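Local coordinates for PTS-dependent dihydroxyacetone kinase operon regulatory protein (Escherichia coli, PDB 4LRZ) that activates transcription of the dhaKLM operon from a sigma-70 promoter and represses its own gene, this chain being its N-terminal sensor region with GAF and PAS domains, at residues 93-102 against 138-146; 125-133 against 167-175. All coordinates share one frame; numbering follows the deposited sequence.

Interaction 1 (93-102 against 138-146); sequences TLQQLSALGF and QVLWNWAFC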
loop_
_atom_site.group_PDB
_atom_site.type_symbol
_atom_site.label_atom_id
_atom_site.label_comp_id
_atom_site.label_asym_id
_atom_site.label_seq_id
_atom_site.Cartn_x
_atom_site.Cartn_y
_atom_site.Cartn_z
ATOM N N THR F 93 -23.291 3.969 -24.121
ATOM C CA THR F 93 -22.047 3.462 -24.652
ATOM C C THR F 93 -21.981 1.967 -24.310
ATOM O O THR F 93 -21.670 1.151 -25.159
ATOM C CB THR F 93 -20.859 4.316 -24.173
ATOM O OG1 THR F 93 -21.114 5.685 -24.514
ATOM C CG2 THR F 93 -19.577 3.915 -24.815
ATOM N N LEU F 94 -22.359 1.619 -23.094
ATOM C CA LEU F 94 -22.453 0.237 -22.652
ATOM C C LEU F 94 -23.435 -0.560 -23.473
ATOM O O LEU F 94 -23.157 -1.730 -23.760
ATOM C CB LEU F 94 -22.843 0.130 -21.190
ATOM C CG LEU F 94 -21.711 0.573 -20.265
ATOM C CD1 LEU F 94 -22.180 0.772 -18.796
ATOM C CD2 LEU F 94 -20.548 -0.415 -20.396
ATOM N N GLN F 95 -24.558 0.037 -23.872
ATOM C CA GLN F 95 -25.424 -0.721 -24.765
ATOM C C GLN F 95 -24.807 -0.923 -26.152
ATOM O O GLN F 95 -24.935 -2.013 -26.695
ATOM C CB GLN F 95 -26.907 -0.246 -24.806
ATOM C CG GLN F 95 -27.246 0.945 -25.719
ATOM C CD GLN F 95 -27.414 0.632 -27.232
ATOM O OE1 GLN F 95 -27.526 -0.535 -27.649
ATOM N NE2 GLN F 95 -27.449 1.703 -28.057
ATOM N N GLN F 96 -24.127 0.084 -26.708
ATOM C CA GLN F 96 -23.444 -0.082 -28.003
ATOM C C GLN F 96 -22.335 -1.168 -27.982
ATOM O O GLN F 96 -22.227 -1.988 -28.902
ATOM C CB GLN F 96 -22.885 1.239 -28.515
ATOM C CG GLN F 96 -23.952 2.311 -28.702
ATOM C CD GLN F 96 -23.393 3.707 -29.002
ATOM O OE1 GLN F 96 -22.181 3.938 -28.969
ATOM N NE2 GLN F 96 -24.290 4.647 -29.312
ATOM N N LEU F 97 -21.533 -1.197 -26.925
ATOM C CA LEU F 97 -20.480 -2.195 -26.798
ATOM C C LEU F 97 -21.076 -3.579 -26.586
ATOM O O LEU F 97 -20.565 -4.581 -27.089
ATOM C CB LEU F 97 -19.528 -1.827 -25.659
ATOM C CG LEU F 97 -18.695 -0.616 -26.031
ATOM C CD1 LEU F 97 -18.062 0.004 -24.764
ATOM C CD2 LEU F 97 -17.673 -1.035 -27.090
ATOM N N SER F 98 -22.196 -3.610 -25.874
ATOM C CA SER F 98 -22.970 -4.818 -25.650
ATOM C C SER F 98 -23.549 -5.343 -27.000
ATOM O O SER F 98 -23.464 -6.520 -27.286
ATOM C CB SER F 98 -24.038 -4.537 -24.591
ATOM O OG SER F 98 -24.920 -5.629 -24.424
ATOM N N ALA F 99 -24.060 -4.461 -27.848
ATOM C CA ALA F 99 -24.490 -4.847 -29.200
ATOM C C ALA F 99 -23.369 -5.505 -30.031
ATOM O O ALA F 99 -23.631 -6.392 -30.832
ATOM C CB ALA F 99 -25.113 -3.637 -29.969
ATOM N N LEU F 100 -22.130 -5.080 -29.834
ATOM C CA LEU F 100 -21.003 -5.685 -30.529
ATOM C C LEU F 100 -20.521 -6.977 -29.900
ATOM O O LEU F 100 -19.563 -7.570 -30.415
ATOM C CB LEU F 100 -19.818 -4.714 -30.607
ATOM C CG LEU F 100 -20.089 -3.395 -31.322
ATOM C CD1 LEU F 100 -18.830 -2.553 -31.347
ATOM C CD2 LEU F 100 -20.617 -3.654 -32.750
ATOM N N GLY F 101 -21.149 -7.408 -28.795
ATOM C CA GLY F 101 -20.712 -8.610 -28.062
ATOM C C GLY F 101 -19.929 -8.448 -26.754
ATOM O O GLY F 101 -19.561 -9.460 -26.093
ATOM N N PHE F 102 -19.659 -7.213 -26.338
ATOM C CA PHE F 102 -18.885 -7.038 -25.123
ATOM C C PHE F 102 -19.824 -6.987 -23.918
ATOM O O PHE F 102 -20.518 -6.014 -23.736
ATOM C CB PHE F 102 -18.067 -5.757 -25.182
ATOM C CG PHE F 102 -17.051 -5.698 -26.293
ATOM C CD1 PHE F 102 -17.264 -4.887 -27.387
ATOM C CD2 PHE F 102 -15.867 -6.404 -26.208
ATOM C CE1 PHE F 102 -16.308 -4.779 -28.415
ATOM C CE2 PHE F 102 -14.907 -6.306 -27.216
ATOM C CZ PHE F 102 -15.136 -5.492 -28.329
ATOM N N GLN F 138 -12.575 -4.553 -38.633
ATOM C CA GLN F 138 -13.263 -3.342 -39.113
ATOM C C GLN F 138 -14.386 -2.866 -38.201
ATOM O O GLN F 138 -14.707 -1.673 -38.184
ATOM C CB GLN F 138 -13.836 -3.546 -40.524
ATOM C CG GLN F 138 -12.811 -3.338 -41.640
ATOM C CD GLN F 138 -13.207 -4.002 -42.988
ATOM O OE1 GLN F 138 -14.390 -4.277 -43.262
ATOM N NE2 GLN F 138 -12.200 -4.252 -43.828
ATOM N N VAL F 139 -14.994 -3.793 -37.469
ATOM C CA VAL F 139 -16.102 -3.446 -36.584
ATOM C C VAL F 139 -15.638 -2.459 -35.494
ATOM O O VAL F 139 -16.423 -1.621 -35.033
ATOM C CB VAL F 139 -16.791 -4.733 -36.022
ATOM C CG1 VAL F 139 -17.533 -4.451 -34.729
ATOM C CG2 VAL F 139 -17.743 -5.284 -37.072
ATOM N N LEU F 140 -14.350 -2.507 -35.157
ATOM C CA LEU F 140 -13.782 -1.636 -34.123
ATOM C C LEU F 140 -13.242 -0.293 -34.610
ATOM O O LEU F 140 -12.752 0.491 -33.794
ATOM C CB LEU F 140 -12.709 -2.385 -33.313
ATOM C CG LEU F 140 -13.215 -3.633 -32.562
ATOM C CD1 LEU F 140 -12.104 -4.264 -31.729
ATOM C CD2 LEU F 140 -14.454 -3.344 -31.674
ATOM N N TRP F 141 -13.351 -0.009 -35.907
ATOM C CA TRP F 141 -12.791 1.237 -36.463
ATOM C C TRP F 141 -13.462 2.514 -35.933
ATOM O O TRP F 141 -12.903 3.589 -36.033
ATOM C CB TRP F 141 -12.789 1.220 -37.989
ATOM C CG TRP F 141 -11.756 0.240 -38.608
ATOM C CD1 TRP F 141 -11.026 -0.728 -37.952
ATOM C CD2 TRP F 141 -11.380 0.139 -39.999
ATOM N NE1 TRP F 141 -10.227 -1.403 -38.838
ATOM C CE2 TRP F 141 -10.419 -0.900 -40.098
ATOM C CE3 TRP F 141 -11.766 0.823 -41.170
ATOM C CZ2 TRP F 141 -9.833 -1.274 -41.325
ATOM C CZ3 TRP F 141 -11.185 0.447 -42.402
ATOM C CH2 TRP F 141 -10.229 -0.591 -42.464
ATOM N N ASN F 142 -14.652 2.370 -35.374
ATOM C CA ASN F 142 -15.328 3.483 -34.736
ATOM C C ASN F 142 -14.946 3.727 -33.290
ATOM O O ASN F 142 -15.396 4.700 -32.724
ATOM C CB ASN F 142 -16.836 3.285 -34.835
ATOM C CG ASN F 142 -17.291 3.355 -36.229
ATOM O OD1 ASN F 142 -17.703 2.344 -36.803
ATOM N ND2 ASN F 142 -17.124 4.529 -36.848
ATOM N N TRP F 143 -14.113 2.847 -32.731
ATOM C CA TRP F 143 -13.743 2.848 -31.326
ATOM C C TRP F 143 -12.282 3.191 -31.083
ATOM O O TRP F 143 -11.413 2.968 -31.949
ATOM C CB TRP F 143 -14.100 1.497 -30.691
ATOM C CG TRP F 143 -15.529 1.304 -30.762
ATOM C CD1 TRP F 143 -16.240 0.810 -31.820
ATOM C CD2 TRP F 143 -16.489 1.744 -29.808
ATOM N NE1 TRP F 143 -17.589 0.868 -31.560
ATOM C CE2 TRP F 143 -17.771 1.431 -30.328
ATOM C CE3 TRP F 143 -16.397 2.354 -28.555
ATOM C CZ2 TRP F 143 -18.940 1.711 -29.640
ATOM C CZ3 TRP F 143 -17.550 2.602 -27.865
ATOM C CH2 TRP F 143 -18.809 2.288 -28.408
ATOM N N ALA F 144 -12.047 3.781 -29.912
ATOM C CA ALA F 144 -10.740 3.930 -29.327
ATOM C C ALA F 144 -10.718 3.055 -28.057
ATOM O O ALA F 144 -11.692 3.056 -27.293
ATOM C CB ALA F 144 -10.487 5.417 -28.958
ATOM N N PHE F 145 -9.630 2.324 -27.813
ATOM C CA PHE F 145 -9.455 1.600 -26.538
ATOM C C PHE F 145 -8.143 2.021 -25.861
ATOM O O PHE F 145 -7.139 2.225 -26.538
ATOM C CB PHE F 145 -9.495 0.077 -26.747
ATOM C CG PHE F 145 -10.862 -0.450 -27.099
ATOM C CD1 PHE F 145 -11.759 -0.828 -26.107
ATOM C CD2 PHE F 145 -11.265 -0.553 -28.400
ATOM C CE1 PHE F 145 -13.040 -1.312 -26.434
ATOM C CE2 PHE F 145 -12.534 -1.025 -28.728
ATOM C CZ PHE F 145 -13.406 -1.406 -27.761
ATOM N N CYS F 146 -8.174 2.222 -24.550
ATOM C CA CYS F 146 -6.956 2.369 -23.773
ATOM C C CYS F 146 -6.971 1.268 -22.738
ATOM O O CYS F 146 -8.026 0.941 -22.174
ATOM C CB CYS F 146 -6.935 3.697 -23.005
ATOM S SG CYS F 146 -6.950 5.168 -24.037
#

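Interaction 2 (125-133 against 167-175); sequences GQAVKTMAD and VEQTTAADL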
loop_
_atom_site.group_PDB
_atom_site.type_symbol
_atom_site.label_atom_id
_atom_site.label_comp_id
_atom_site.label_asym_id
_atom_site.label_seq_id
_atom_site.Cartn_x
_atom_site.Cartn_y
_atom_site.Cartn_z
ATOM N N GLY F 125 2.718 -5.773 -21.817
ATOM C CA GLY F 125 3.103 -5.535 -20.441
ATOM C C GLY F 125 2.968 -4.041 -20.131
ATOM O O GLY F 125 3.381 -3.582 -19.076
ATOM N N GLN F 126 2.397 -3.268 -21.045
ATOM C CA GLN F 126 2.238 -1.833 -20.747
ATOM C C GLN F 126 0.965 -1.125 -21.129
ATOM O O GLN F 126 0.156 -1.670 -21.845
ATOM C CB GLN F 126 3.359 -1.050 -21.364
ATOM C CG GLN F 126 3.690 -1.390 -22.748
ATOM C CD GLN F 126 5.158 -1.126 -22.939
ATOM O OE1 GLN F 126 5.557 -0.301 -23.762
ATOM N NE2 GLN F 126 5.972 -1.763 -22.099
ATOM N N ALA F 127 0.821 0.116 -20.649
ATOM C CA ALA F 127 -0.321 0.934 -20.988
ATOM C C ALA F 127 -0.325 1.090 -22.486
ATOM O O ALA F 127 0.704 1.443 -23.060
ATOM C CB ALA F 127 -0.220 2.275 -20.335
ATOM N N VAL F 128 -1.468 0.820 -23.119
ATOM C CA VAL F 128 -1.556 0.874 -24.592
ATOM C C VAL F 128 -2.909 1.438 -25.060
ATOM O O VAL F 128 -3.953 1.196 -24.461
ATOM C CB VAL F 128 -1.342 -0.571 -25.240
ATOM C CG1 VAL F 128 -1.639 -0.545 -26.697
ATOM C CG2 VAL F 128 0.124 -1.069 -25.084
ATOM N N LYS F 129 -2.873 2.167 -26.162
ATOM C CA LYS F 129 -4.061 2.736 -26.789
ATOM C C LYS F 129 -4.158 2.333 -28.268
ATOM O O LYS F 129 -3.209 2.530 -29.012
ATOM C CB LYS F 129 -3.947 4.250 -26.770
ATOM C CG LYS F 129 -5.148 4.969 -27.388
ATOM C CD LYS F 129 -4.929 6.497 -27.386
ATOM C CE LYS F 129 -6.214 7.225 -27.694
ATOM N NZ LYS F 129 -6.216 8.626 -27.107
ATOM N N THR F 130 -5.312 1.847 -28.717
ATOM C CA THR F 130 -5.492 1.559 -30.142
ATOM C C THR F 130 -6.742 2.324 -30.607
ATOM O O THR F 130 -7.734 2.391 -29.865
ATOM C CB THR F 130 -5.659 0.058 -30.400
ATOM O OG1 THR F 130 -6.723 -0.430 -29.602
ATOM C CG2 THR F 130 -4.412 -0.744 -30.001
ATOM N N MET F 131 -6.679 2.938 -31.787
ATOM C CA MET F 131 -7.787 3.757 -32.304
ATOM C C MET F 131 -8.091 3.386 -33.744
ATOM O O MET F 131 -7.193 3.046 -34.461
ATOM C CB MET F 131 -7.415 5.249 -32.354
ATOM C CG MET F 131 -6.841 5.816 -31.096
ATOM S SD MET F 131 -6.470 7.565 -31.370
ATOM C CE MET F 131 -8.036 8.161 -32.016
ATOM N N ALA F 132 -9.351 3.497 -34.146
ATOM C CA ALA F 132 -9.764 3.463 -35.531
ATOM C C ALA F 132 -9.160 2.233 -36.217
ATOM O O ALA F 132 -9.231 1.130 -35.650
ATOM C CB ALA F 132 -9.349 4.755 -36.214
ATOM N N ASP F 133 -8.522 2.444 -37.369
ATOM C CA ASP F 133 -8.008 1.366 -38.223
ATOM C C ASP F 133 -6.651 0.765 -37.811
ATOM O O ASP F 133 -6.110 -0.077 -38.544
ATOM C CB ASP F 133 -8.028 1.773 -39.720
ATOM C CG ASP F 133 -7.084 2.933 -40.057
ATOM O OD1 ASP F 133 -6.724 3.751 -39.171
ATOM O OD2 ASP F 133 -6.719 3.044 -41.253
ATOM N N VAL F 167 -14.266 6.765 -31.353
ATOM C CA VAL F 167 -12.945 7.232 -31.741
ATOM C C VAL F 167 -12.842 8.778 -31.804
ATOM O O VAL F 167 -11.840 9.344 -31.365
ATOM C CB VAL F 167 -12.464 6.527 -33.064
ATOM C CG1 VAL F 167 -13.101 7.133 -34.273
ATOM C CG2 VAL F 167 -10.961 6.570 -33.177
ATOM N N GLU F 168 -13.878 9.451 -32.313
ATOM C CA GLU F 168 -13.869 10.923 -32.409
ATOM C C GLU F 168 -13.820 11.654 -31.047
ATOM O O GLU F 168 -13.440 12.818 -30.987
ATOM C CB GLU F 168 -15.039 11.454 -33.282
ATOM C CG GLU F 168 -16.457 11.492 -32.591
ATOM C CD GLU F 168 -17.295 10.166 -32.713
ATOM O OE1 GLU F 168 -16.801 9.130 -33.275
ATOM O OE2 GLU F 168 -18.468 10.186 -32.232
ATOM N N GLN F 169 -14.185 10.973 -29.962
ATOM C CA GLN F 169 -14.202 11.608 -28.643
ATOM C C GLN F 169 -13.042 11.254 -27.713
ATOM O O GLN F 169 -13.082 11.568 -26.529
ATOM C CB GLN F 169 -15.494 11.270 -27.935
ATOM C CG GLN F 169 -16.718 11.781 -28.620
ATOM C CD GLN F 169 -17.943 11.259 -27.949
ATOM O OE1 GLN F 169 -18.098 11.376 -26.722
ATOM N NE2 GLN F 169 -18.823 10.651 -28.732
ATOM N N THR F 170 -12.018 10.600 -28.239
ATOM C CA THR F 170 -10.889 10.201 -27.416
ATOM C C THR F 170 -10.256 11.435 -26.777
ATOM O O THR F 170 -10.294 12.489 -27.363
ATOM C CB THR F 170 -9.866 9.366 -28.225
ATOM O OG1 THR F 170 -8.967 8.717 -27.311
ATOM C CG2 THR F 170 -9.088 10.237 -29.221
ATOM N N THR F 171 -9.731 11.335 -25.562
ATOM C CA THR F 171 -8.946 12.464 -25.025
ATOM C C THR F 171 -7.538 12.010 -24.662
ATOM O O THR F 171 -7.307 10.827 -24.421
ATOM C CB THR F 171 -9.598 13.205 -23.793
ATOM O OG1 THR F 171 -9.292 12.523 -22.576
ATOM C CG2 THR F 171 -11.100 13.307 -23.919
ATOM N N ALA F 172 -6.619 12.963 -24.593
ATOM C CA ALA F 172 -5.222 12.708 -24.262
ATOM C C ALA F 172 -5.002 12.190 -22.813
ATOM O O ALA F 172 -3.952 11.636 -22.482
ATOM C CB ALA F 172 -4.395 13.994 -24.529
ATOM N N ALA F 173 -5.990 12.387 -21.954
ATOM C CA ALA F 173 -5.905 11.928 -20.572
ATOM C C ALA F 173 -6.425 10.504 -20.321
ATOM O O ALA F 173 -6.302 9.993 -19.210
ATOM C CB ALA F 173 -6.626 12.942 -19.635
ATOM N N ASP F 174 -7.020 9.888 -21.346
ATOM C CA ASP F 174 -7.596 8.547 -21.240
ATOM C C ASP F 174 -6.576 7.470 -20.871
ATOM O O ASP F 174 -6.802 6.660 -19.959
ATOM C CB ASP F 174 -8.329 8.196 -22.533
ATOM C CG ASP F 174 -9.563 9.106 -22.779
ATOM O OD1 ASP F 174 -9.870 9.961 -21.912
ATOM O OD2 ASP F 174 -10.227 8.991 -23.842
ATOM N N LEU F 175 -5.452 7.464 -21.557
ATOM C CA LEU F 175 -4.436 6.452 -21.312
ATOM C C LEU F 175 -3.781 6.559 -19.909
ATOM O O LEU F 175 -3.823 5.601 -19.107
ATOM C CB LEU F 175 -3.405 6.495 -22.438
ATOM C CG LEU F 175 -2.386 5.355 -22.508
ATOM C CD1 LEU F 175 -3.060 3.983 -22.540
ATOM C CD2 LEU F 175 -1.506 5.536 -23.761
HETATM O O HOH W 1 -4.773 8.999 -24.263
#

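Interaction 1 (93-102 against 138-146)
With CG anti to its carbonyl carbon (chi1 -62°) and the indole turned across the side chain (chi2 84°), Trp143 swings its six-membered ring against the last turns of the helix, at Leu97. Leu97, its CG likewise beside the backbone N, lays CD2 over one face of that ring in a CH-pi contact: the methyl carbon is 3.7 Å from the ring centroid, close to the ring normal. Thr93 slides past in the opposite direction and meets the ring edge in plane, CG2 lying 3.9 Å from CZ3 of Trp143; its hydroxyl turns to Asp90. Leu100 closes the pyrrole end with CD1 at 3.6 Å from Trp143 NE1, while its other methyl, CD2, faces Val139 CG1 tip to tip at 3.8 Å. The carboxamide of Gln96 brings OE1 to 3.8 Å from Trp143 CH2, its plane 79° from the indole. Deeper in, Phe102 offers the CE1 and CZ edge of its ring to Leu140 CD2, 4.0 Å from CE1. The contact is almost wholly apolar. Gly101, with positive phi, ends the helix in a Schellman motif and turns the chain so that Phe102 enters the core. Residues 93-99 of helix 91-99 run nearly perpendicular to residues 143-146 of strand 143-151 on one face of the GAF-domain sheet, where Leu97 also reaches Ala164 of strand 157-166 and Phe76 of strand 74-79.

Interaction 2 (125-133 against 167-175)
Lys129 and Thr170 supply the one direct hydrogen bond: the ammonium NZ donates to Thr170 OG1 at 2.8 Å. The lysine chain is extended throughout, CG anti to the backbone N (chi1 -179°), and this carries NZ across to the loop, where the two side chains meet tip to tip. A water extends the polar link, accepting from Lys129 NZ at 3.2 Å and from Leu175 N, and donating to Thr171 O. Within the loop, Thr171 and Asp174 form a capping box: Thr171 N donates to Asp174 OD2 at 2.9 Å from above the carboxylate plane, and Thr171 OG1 accepts weakly from Ala173 N while donating to Asp174 OD1. Arg71 forms a salt bridge with Asp174 OD2. Apolar contacts flank this centre. Met131, bent at its last torsion, sets CE 3.5 Å from Val167 CG2 and also against the methyl of Thr170, and Ala132 CB joins Val167. Leu175 puts CD1 4.0 Å from Ala127 CB and 3.5 Å from Val128 O, with CD2 against Lys129 CB. Strand 128-131, outermost in the sheet within this chain and paired with strand 143-151, thereby meets the start of helix 174-211, beside which Thr171 OG1 hydrogen-bonds Thr171 of the second subunit.

Overall arrangement
From the N terminus, the chain passes through helix 91-99, whose end and following turn supply the first side of interaction 1, then through helix 117-124 into strand 128-131, the outermost of the sheet within this chain and the first side of interaction 2. The 3-10 turn 138-140 and the start of strand 143-151 then close the loop of interaction 1, and strand 157-166 leads to 167-175, which closes that of interaction 2. The two loops therefore cross. Their centres lie 13 Å apart and the segments touch directly: Phe145 N probably bonds to Thr130 O across neighbouring strands, and Asn142 O to Val167 N. Together they tie helix 91-99 and the start of helix 174-211 to one antiparallel sheet of the GAF domain.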